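Local coordinates for hypothetical protein NE0471 (Nitrosomonas europaea, PDB 2AUW) that is of unknown function but may bind DNA, at residues 10-22 and 55-69. Residues are numbered along the deposited sequence; the frame is centred on the assembly and turned at random. Where two conformers were deposited one is given.
Sequences KLTAVEALAPYRL and FARVHIAEWEGSVEW
Phe55 drives its ring into the bend that joins strands 11-16 and 21-26 and buries more surface in the contact than any other residue. With CG anti to the backbone N (chi1 178°), the ring reaches the turn: its CZ lies 3.4 Å from Tyr20 C, while Leu17 O and Arg21 O face its edge, where the ring hydrogens are slightly positive. Tyr20, after a cis peptide, meets the ring face in a T-shaped stack, edge first, planes at 85°; Tyr20 OH hydrogen-bonds to Leu50 O. Leu22 puts CD2 3.5 Å from Phe55 CZ, and its CD1 meets Val67 CG1 tip to tip. Small Ala16 lets Val58 CG1 come within 3.6 Å of Ala16 CB, and beta-branched Val58 and Val14 meet tip to tip through their CG2 methyls. Farther on, Ile60 slides past Leu11 in the opposite direction, its CD1 3.5 Å from Leu11 O, and the Leu11 and Val67 side chains cross at about a right angle. No direct hydrogen bond links the segments; one water donates to both Val14 O and Val58 O. Thus the end of helix 52-55, the type I turn Phe55 to Val58 and the beta hairpin 59-60/67-68 lie by apolar side chains against one face of the three-stranded antiparallel sheet.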
ATOM      1  N   LYS B  10      -7.233  12.684  -6.816  1.00 24.38           N
ATOM      2  CA  LYS B  10      -8.639  12.560  -7.191  1.00 24.99           C
ATOM      3  C   LYS B  10      -9.030  13.838  -7.914  1.00 23.84           C
ATOM      4  O   LYS B  10      -8.632  14.914  -7.507  1.00 23.76           O
ATOM      5  CB  LYS B  10      -9.543  12.414  -5.947  1.00 26.00           C
ATOM      6  CG  LYS B  10      -9.292  11.137  -5.145  1.00 30.88           C
ATOM      7  CD  LYS B  10      -9.809  11.302  -3.697  1.00 34.45           C
ATOM      8  CE  LYS B  10      -9.141  10.321  -2.740  1.00 38.23           C
ATOM      9  NZ  LYS B  10      -9.883   9.025  -2.626  1.00 42.15           N
ATOM     10  N   LEU B  11      -9.762  13.694  -9.002  1.00 23.34           N
ATOM     11  CA  LEU B  11     -10.306  14.831  -9.734  1.00 24.19           C
ATOM     12  C   LEU B  11     -11.537  15.309  -8.991  1.00 24.33           C
ATOM     13  O   LEU B  11     -12.547  14.602  -8.917  1.00 24.12           O
ATOM     14  CB  LEU B  11     -10.688  14.428 -11.169  1.00 24.17           C
ATOM     15  CG  LEU B  11     -11.298  15.522 -12.047  1.00 24.09           C
ATOM     16  CD1 LEU B  11     -10.313  16.719 -12.190  1.00 21.88           C
ATOM     17  CD2 LEU B  11     -11.756  15.005 -13.398  1.00 25.17           C
ATOM     18  N   THR B  12     -11.445  16.527  -8.471  1.00 24.98           N
ATOM     19  CA  THR B  12     -12.513  17.086  -7.635  1.00 25.33           C
ATOM     20  C   THR B  12     -13.328  18.194  -8.286  1.00 26.24           C
ATOM     21  O   THR B  12     -14.377  18.560  -7.751  1.00 27.19           O
ATOM     22  CB  THR B  12     -11.948  17.599  -6.286  1.00 24.93           C
ATOM     23  OG1 THR B  12     -10.999  18.655  -6.520  1.00 24.41           O
ATOM     24  CG2 THR B  12     -11.231  16.499  -5.549  1.00 25.41           C
ATOM     25  N   ALA B  13     -12.866  18.745  -9.425  1.00 26.08           N
ATOM     26  CA  ALA B  13     -13.651  19.703 -10.199  1.00 26.22           C
ATOM     27  C   ALA B  13     -13.041  19.824 -11.585  1.00 26.55           C
ATOM     28  O   ALA B  13     -11.812  19.805 -11.724  1.00 25.45           O
ATOM     29  CB  ALA B  13     -13.644  21.104  -9.521  1.00 26.72           C
ATOM     30  N   VAL B  14     -13.909  19.958 -12.582  1.00 27.24           N
ATOM     31  CA  VAL B  14     -13.476  20.328 -13.961  1.00 27.67           C
ATOM     32  C   VAL B  14     -14.372  21.448 -14.520  1.00 28.77           C
ATOM     33  O   VAL B  14     -15.596  21.423 -14.365  1.00 29.57           O
ATOM     34  CB  VAL B  14     -13.451  19.111 -14.922  1.00 26.41           C
ATOM     35  CG1 VAL B  14     -14.834  18.502 -15.084  1.00 26.16           C
ATOM     36  CG2 VAL B  14     -12.858  19.466 -16.343  1.00 26.87           C
ATOM     37  N   GLU B  15     -13.743  22.415 -15.180  0.50 28.75           N
ATOM     38  CA  GLU B  15     -14.438  23.585 -15.711  0.50 29.02           C
ATOM     39  C   GLU B  15     -13.934  23.886 -17.122  0.50 29.16           C
ATOM     40  O   GLU B  15     -12.730  24.050 -17.313  0.50 28.93           O
ATOM     41  CB  GLU B  15     -14.145  24.781 -14.805  0.50 28.94           C
ATOM     42  CG  GLU B  15     -14.519  26.137 -15.382  0.50 28.95           C
ATOM     43  CD  GLU B  15     -14.174  27.294 -14.462  0.50 29.60           C
ATOM     44  OE1 GLU B  15     -14.817  28.355 -14.602  0.50 28.67           O
ATOM     45  OE2 GLU B  15     -13.259  27.162 -13.620  0.50 30.32           O
ATOM     46  N   ALA B  16     -14.857  23.981 -18.086  1.00 29.51           N
ATOM     47  CA  ALA B  16     -14.513  24.365 -19.448  1.00 29.63           C
ATOM     48  C   ALA B  16     -14.189  25.845 -19.467  1.00 29.75           C
ATOM     49  O   ALA B  16     -15.021  26.677 -19.035  1.00 30.26           O
ATOM     50  CB  ALA B  16     -15.681  24.078 -20.379  1.00 29.61           C
ATOM     51  N   LEU B  17     -12.990  26.186 -19.928  1.00 29.21           N
ATOM     52  CA  LEU B  17     -12.648  27.575 -20.188  1.00 29.45           C
ATOM     53  C   LEU B  17     -12.962  27.880 -21.674  1.00 29.99           C
ATOM     54  O   LEU B  17     -13.712  27.139 -22.317  1.00 29.42           O
ATOM     55  CB  LEU B  17     -11.173  27.857 -19.858  1.00 29.64           C
ATOM     56  CG  LEU B  17     -10.670  27.484 -18.448  1.00 29.44           C
ATOM     57  CD1 LEU B  17      -9.241  27.912 -18.214  1.00 30.83           C
ATOM     58  CD2 LEU B  17     -11.573  28.064 -17.368  1.00 30.46           C
ATOM     59  N   ALA B  18     -12.377  28.943 -22.220  1.00 30.74           N
ATOM     60  CA  ALA B  18     -12.427  29.161 -23.680  1.00 32.44           C
ATOM     61  C   ALA B  18     -11.871  27.923 -24.441  1.00 33.17           C
ATOM     62  O   ALA B  18     -10.844  27.362 -24.039  1.00 33.29           O
ATOM     63  CB  ALA B  18     -11.667  30.421 -24.038  1.00 32.19           C
ATOM     64  N   PRO B  19     -12.567  27.467 -25.511  1.00 34.02           N
ATOM     65  CA  PRO B  19     -12.119  26.261 -26.234  1.00 34.13           C
ATOM     66  C   PRO B  19     -10.654  26.355 -26.666  1.00 33.41           C
ATOM     67  O   PRO B  19     -10.259  27.381 -27.220  1.00 34.20           O
ATOM     68  CB  PRO B  19     -13.039  26.208 -27.456  1.00 34.80           C
ATOM     69  CG  PRO B  19     -14.241  27.032 -27.092  1.00 34.81           C
ATOM     70  CD  PRO B  19     -13.804  28.042 -26.084  1.00 34.34           C
ATOM     71  N   TYR B  20      -9.838  25.324 -26.408  1.00 31.82           N
ATOM     72  CA  TYR B  20     -10.289  24.065 -25.819  1.00 30.38           C
ATOM     73  C   TYR B  20      -9.563  23.786 -24.519  1.00 29.18           C
ATOM     74  O   TYR B  20      -9.015  22.692 -24.314  1.00 28.18           O
ATOM     75  CB  TYR B  20     -10.102  22.909 -26.804  1.00 30.88           C
ATOM     76  CG  TYR B  20     -10.975  23.091 -28.013  1.00 33.02           C
ATOM     77  CD1 TYR B  20     -10.472  23.721 -29.168  1.00 34.78           C
ATOM     78  CD2 TYR B  20     -12.302  22.682 -27.997  1.00 33.84           C
ATOM     79  CE1 TYR B  20     -11.280  23.919 -30.293  1.00 35.12           C
ATOM     80  CE2 TYR B  20     -13.128  22.873 -29.121  1.00 35.70           C
ATOM     81  CZ  TYR B  20     -12.595  23.491 -30.267  1.00 36.10           C
ATOM     82  OH  TYR B  20     -13.403  23.692 -31.365  1.00 33.71           O
ATOM     83  N   ARG B  21      -9.553  24.786 -23.639  0.60 28.49           N
ATOM     84  CA  ARG B  21      -8.834  24.696 -22.362  0.60 27.82           C
ATOM     85  C   ARG B  21      -9.762  24.345 -21.192  0.60 27.45           C
ATOM     86  O   ARG B  21     -10.884  24.847 -21.119  0.60 27.32           O
ATOM     87  CB  ARG B  21      -8.104  26.005 -22.073  0.60 27.39           C
ATOM     88  CG  ARG B  21      -6.999  25.904 -21.035  0.60 27.25           C
ATOM     89  CD  ARG B  21      -6.115  27.128 -21.084  0.60 28.98           C
ATOM     90  NE  ARG B  21      -5.004  27.093 -20.127  0.60 30.57           N
ATOM     91  CZ  ARG B  21      -3.797  26.587 -20.388  0.60 30.99           C
ATOM     92  NH1 ARG B  21      -3.538  26.063 -21.578  0.60 31.01           N
ATOM     93  NH2 ARG B  21      -2.839  26.606 -19.459  0.60 30.61           N
ATOM     94  N   LEU B  22      -9.282  23.483 -20.289  1.00 27.24           N
ATOM     95  CA  LEU B  22     -10.032  23.098 -19.078  1.00 26.06           C
ATOM     96  C   LEU B  22      -9.291  23.551 -17.840  1.00 25.39           C
ATOM     97  O   LEU B  22      -8.087  23.709 -17.875  1.00 24.59           O
ATOM     98  CB  LEU B  22     -10.241  21.583 -19.024  1.00 26.36           C
ATOM     99  CG  LEU B  22     -10.924  20.863 -20.186  1.00 25.97           C
ATOM    100  CD1 LEU B  22     -10.653  19.359 -20.062  1.00 23.30           C
ATOM    101  CD2 LEU B  22     -12.432  21.189 -20.280  1.00 24.13           C
ATOM    102  N   PHE B  55     -18.461  21.470 -26.016  1.00 33.83           N
ATOM    103  CA  PHE B  55     -17.259  21.500 -25.165  1.00 32.17           C
ATOM    104  C   PHE B  55     -17.563  22.048 -23.768  1.00 31.84           C
ATOM    105  O   PHE B  55     -17.060  21.538 -22.762  1.00 31.83           O
ATOM    106  CB  PHE B  55     -16.168  22.356 -25.819  1.00 31.28           C
ATOM    107  CG  PHE B  55     -14.919  22.482 -24.991  1.00 29.00           C
ATOM    108  CD1 PHE B  55     -14.004  21.433 -24.939  1.00 27.63           C
ATOM    109  CD2 PHE B  55     -14.658  23.653 -24.271  1.00 27.97           C
ATOM    110  CE1 PHE B  55     -12.843  21.536 -24.160  1.00 28.87           C
ATOM    111  CE2 PHE B  55     -13.516  23.776 -23.507  1.00 28.46           C
ATOM    112  CZ  PHE B  55     -12.592  22.700 -23.459  1.00 27.08           C
ATOM    113  N   ALA B  56     -18.387  23.098 -23.728  1.00 31.83           N
ATOM    114  CA  ALA B  56     -18.817  23.740 -22.481  1.00 31.12           C
ATOM    115  C   ALA B  56     -19.528  22.817 -21.494  1.00 30.76           C
ATOM    116  O   ALA B  56     -19.669  23.168 -20.319  1.00 31.32           O
ATOM    117  CB  ALA B  56     -19.732  24.950 -22.813  1.00 31.98           C
ATOM    118  N   ARG B  57     -19.991  21.671 -21.971  0.60 30.59           N
ATOM    119  CA  ARG B  57     -20.734  20.734 -21.127  0.60 30.78           C
ATOM    120  C   ARG B  57     -19.869  19.640 -20.479  0.60 30.38           C
ATOM    121  O   ARG B  57     -20.393  18.609 -20.061  0.60 30.41           O
ATOM    122  CB  ARG B  57     -21.902  20.116 -21.907  0.60 31.11           C
ATOM    123  CG  ARG B  57     -22.895  21.157 -22.448  0.60 31.81           C
ATOM    124  CD  ARG B  57     -24.161  20.492 -22.977  0.60 37.22           C
ATOM    125  NE  ARG B  57     -24.075  20.192 -24.410  0.60 39.37           N
ATOM    126  CZ  ARG B  57     -24.548  20.975 -25.382  0.60 40.05           C
ATOM    127  NH1 ARG B  57     -24.404  20.605 -26.651  0.60 39.10           N
ATOM    128  NH2 ARG B  57     -25.161  22.125 -25.094  0.60 40.22           N
ATOM    129  N   VAL B  58     -18.551  19.873 -20.423  1.00 30.33           N
ATOM    130  CA  VAL B  58     -17.604  19.009 -19.669  1.00 29.33           C
ATOM    131  C   VAL B  58     -18.015  18.859 -18.184  1.00 29.61           C
ATOM    132  O   VAL B  58     -18.443  19.842 -17.517  1.00 28.18           O
ATOM    133  CB  VAL B  58     -16.151  19.550 -19.730  1.00 29.00           C
ATOM    134  CG1 VAL B  58     -16.010  20.819 -18.907  1.00 26.66           C
ATOM    135  CG2 VAL B  58     -15.120  18.492 -19.265  1.00 27.17           C
ATOM    136  N   HIS B  59     -17.874  17.636 -17.672  1.00 29.05           N
ATOM    137  CA  HIS B  59     -18.164  17.375 -16.255  1.00 29.50           C
ATOM    138  C   HIS B  59     -17.398  16.125 -15.822  1.00 29.71           C
ATOM    139  O   HIS B  59     -16.741  15.483 -16.643  1.00 29.08           O
ATOM    140  CB  HIS B  59     -19.664  17.114 -16.102  1.00 29.54           C
ATOM    141  CG  HIS B  59     -20.182  16.077 -17.053  1.00 27.59           C
ATOM    142  ND1 HIS B  59     -20.567  16.379 -18.345  1.00 31.25           N
ATOM    143  CD2 HIS B  59     -20.327  14.741 -16.922  1.00 27.52           C
ATOM    144  CE1 HIS B  59     -20.957  15.273 -18.954  1.00 27.17           C
ATOM    145  NE2 HIS B  59     -20.832  14.268 -18.106  1.00 28.48           N
ATOM    146  N   ILE B  60     -17.480  15.775 -14.541  1.00 29.62           N
ATOM    147  CA  ILE B  60     -16.854  14.525 -14.069  1.00 29.86           C
ATOM    148  C   ILE B  60     -17.848  13.379 -14.264  1.00 30.37           C
ATOM    149  O   ILE B  60     -18.966  13.488 -13.765  1.00 29.61           O
ATOM    150  CB  ILE B  60     -16.442  14.622 -12.584  1.00 29.64           C
ATOM    151  CG1 ILE B  60     -15.452  15.767 -12.353  1.00 29.01           C
ATOM    152  CG2 ILE B  60     -15.908  13.261 -12.067  1.00 30.06           C
ATOM    153  CD1 ILE B  60     -15.111  16.010 -10.896  1.00 28.88           C
ATOM    154  N   ALA B  61     -17.464  12.306 -14.989  1.00 30.10           N
ATOM    155  CA  ALA B  61     -18.362  11.142 -15.249  1.00 30.73           C
ATOM    156  C   ALA B  61     -18.902  10.498 -13.962  1.00 31.53           C
ATOM    157  O   ALA B  61     -18.138  10.270 -13.016  1.00 31.16           O
ATOM    158  CB  ALA B  61     -17.671  10.060 -16.105  1.00 30.99           C
ATOM    159  N   GLU B  62     -20.213  10.217 -13.940  1.00 32.73           N
ATOM    160  CA  GLU B  62     -20.864   9.613 -12.762  1.00 33.47           C
ATOM    161  C   GLU B  62     -20.149   8.315 -12.415  1.00 33.37           C
ATOM    162  O   GLU B  62     -20.011   7.440 -13.273  1.00 33.54           O
ATOM    163  CB  GLU B  62     -22.359   9.312 -12.988  1.00 33.72           C
ATOM    164  CG  GLU B  62     -23.026   8.705 -11.740  1.00 35.60           C
ATOM    165  CD  GLU B  62     -24.400   8.086 -11.968  1.00 34.02           C
ATOM    166  OE1 GLU B  62     -25.054   7.735 -10.964  1.00 36.68           O
ATOM    167  OE2 GLU B  62     -24.841   7.930 -13.126  1.00 37.36           O
ATOM    168  N   TRP B  63     -19.714   8.211 -11.160  1.00 33.25           N
ATOM    169  CA  TRP B  63     -18.996   7.042 -10.646  1.00 34.15           C
ATOM    170  C   TRP B  63     -17.636   6.815 -11.308  1.00 34.12           C
ATOM    171  O   TRP B  63     -16.639   6.727 -10.606  1.00 34.56           O
ATOM    172  CB  TRP B  63     -19.824   5.733 -10.719  1.00 34.13           C
ATOM    173  CG  TRP B  63     -18.970   4.504 -10.366  1.00 34.20           C
ATOM    174  CD1 TRP B  63     -18.561   4.107  -9.108  1.00 34.82           C
ATOM    175  CD2 TRP B  63     -18.374   3.577 -11.287  1.00 34.07           C
ATOM    176  NE1 TRP B  63     -17.778   2.973  -9.199  1.00 34.28           N
ATOM    177  CE2 TRP B  63     -17.653   2.620 -10.520  1.00 34.93           C
ATOM    178  CE3 TRP B  63     -18.400   3.440 -12.685  1.00 34.21           C
ATOM    179  CZ2 TRP B  63     -16.944   1.554 -11.113  1.00 35.61           C
ATOM    180  CZ3 TRP B  63     -17.690   2.369 -13.278  1.00 35.00           C
ATOM    181  CH2 TRP B  63     -16.982   1.443 -12.486  1.00 34.63           C
ATOM    182  N   GLU B  64     -17.606   6.708 -12.640  1.00 34.53           N
ATOM    183  CA  GLU B  64     -16.399   6.269 -13.360  1.00 34.98           C
ATOM    184  C   GLU B  64     -15.248   7.284 -13.241  1.00 34.27           C
ATOM    185  O   GLU B  64     -14.085   6.900 -13.164  1.00 34.77           O
ATOM    186  CB  GLU B  64     -16.749   5.856 -14.812  1.00 35.42           C
ATOM    187  CG  GLU B  64     -15.668   5.065 -15.536  1.00 37.50           C
ATOM    188  CD  GLU B  64     -14.697   5.983 -16.251  1.00 41.02           C
ATOM    189  OE1 GLU B  64     -14.931   7.217 -16.224  1.00 40.75           O
ATOM    190  OE2 GLU B  64     -13.718   5.477 -16.839  1.00 40.74           O
ATOM    191  N   GLY B  65     -15.579   8.576 -13.175  1.00 33.54           N
ATOM    192  CA  GLY B  65     -14.649   9.599 -12.654  1.00 32.24           C
ATOM    193  C   GLY B  65     -13.788  10.315 -13.694  1.00 31.00           C
ATOM    194  O   GLY B  65     -13.004  11.210 -13.351  1.00 31.34           O
ATOM    195  N   SER B  66     -13.927   9.921 -14.950  0.70 31.21           N
ATOM    196  CA  SER B  66     -13.173  10.553 -16.013  0.70 30.66           C
ATOM    197  C   SER B  66     -13.701  11.957 -16.317  0.70 29.88           C
ATOM    198  O   SER B  66     -14.696  12.426 -15.733  0.70 29.46           O
ATOM    199  CB  SER B  66     -13.130   9.666 -17.272  0.70 31.05           C
ATOM    200  OG  SER B  66     -14.336   9.719 -18.004  0.70 33.31           O
ATOM    201  N   VAL B  67     -12.985  12.644 -17.192  1.00 28.48           N
ATOM    202  CA  VAL B  67     -13.428  13.912 -17.737  1.00 28.21           C
ATOM    203  C   VAL B  67     -14.334  13.565 -18.899  1.00 28.34           C
ATOM    204  O   VAL B  67     -13.939  12.853 -19.801  1.00 27.32           O
ATOM    205  CB  VAL B  67     -12.218  14.776 -18.176  1.00 27.51           C
ATOM    206  CG1 VAL B  67     -12.668  15.988 -19.023  1.00 27.03           C
ATOM    207  CG2 VAL B  67     -11.422  15.249 -16.973  1.00 27.93           C
ATOM    208  N   GLU B  68     -15.577  14.041 -18.868  1.00 29.16           N
ATOM    209  CA  GLU B  68     -16.570  13.570 -19.803  1.00 29.55           C
ATOM    210  C   GLU B  68     -17.365  14.718 -20.421  1.00 30.39           C
ATOM    211  O   GLU B  68     -17.565  15.756 -19.792  1.00 30.02           O
ATOM    212  CB  GLU B  68     -17.524  12.591 -19.098  1.00 29.43           C
ATOM    213  CG  GLU B  68     -18.712  12.180 -19.968  1.00 30.80           C
ATOM    214  CD  GLU B  68     -19.566  11.173 -19.262  1.00 34.83           C
ATOM    215  OE1 GLU B  68     -19.264   9.968 -19.391  1.00 33.90           O
ATOM    216  OE2 GLU B  68     -20.524  11.597 -18.575  1.00 34.55           O
ATOM    217  N   TRP B  69     -17.791  14.515 -21.663  1.00 31.34           N
ATOM    218  CA  TRP B  69     -18.692  15.431 -22.358  1.00 32.38           C
ATOM    219  C   TRP B  69     -19.897  14.582 -22.709  1.00 34.02           C
ATOM    220  O   TRP B  69     -20.995  14.850 -22.234  1.00 34.48           O
ATOM    221  CB  TRP B  69     -18.074  16.035 -23.628  1.00 30.45           C
ATOM    222  CG  TRP B  69     -16.992  17.055 -23.380  1.00 29.17           C
ATOM    223  CD1 TRP B  69     -17.130  18.401 -23.341  1.00 27.67           C
ATOM    224  CD2 TRP B  69     -15.604  16.781 -23.140  1.00 27.12           C
ATOM    225  NE1 TRP B  69     -15.912  19.003 -23.118  1.00 28.34           N
ATOM    226  CE2 TRP B  69     -14.961  18.017 -22.959  1.00 26.21           C
ATOM    227  CE3 TRP B  69     -14.841  15.598 -23.071  1.00 26.55           C
ATOM    228  CZ2 TRP B  69     -13.594  18.116 -22.712  1.00 26.20           C
ATOM    229  CZ3 TRP B  69     -13.479  15.696 -22.789  1.00 25.47           C
ATOM    230  CH2 TRP B  69     -12.866  16.941 -22.634  1.00 26.29           C
TER
HETATM  231  O   HOH W   1     -18.531  20.885 -14.795  1.00 45.09           O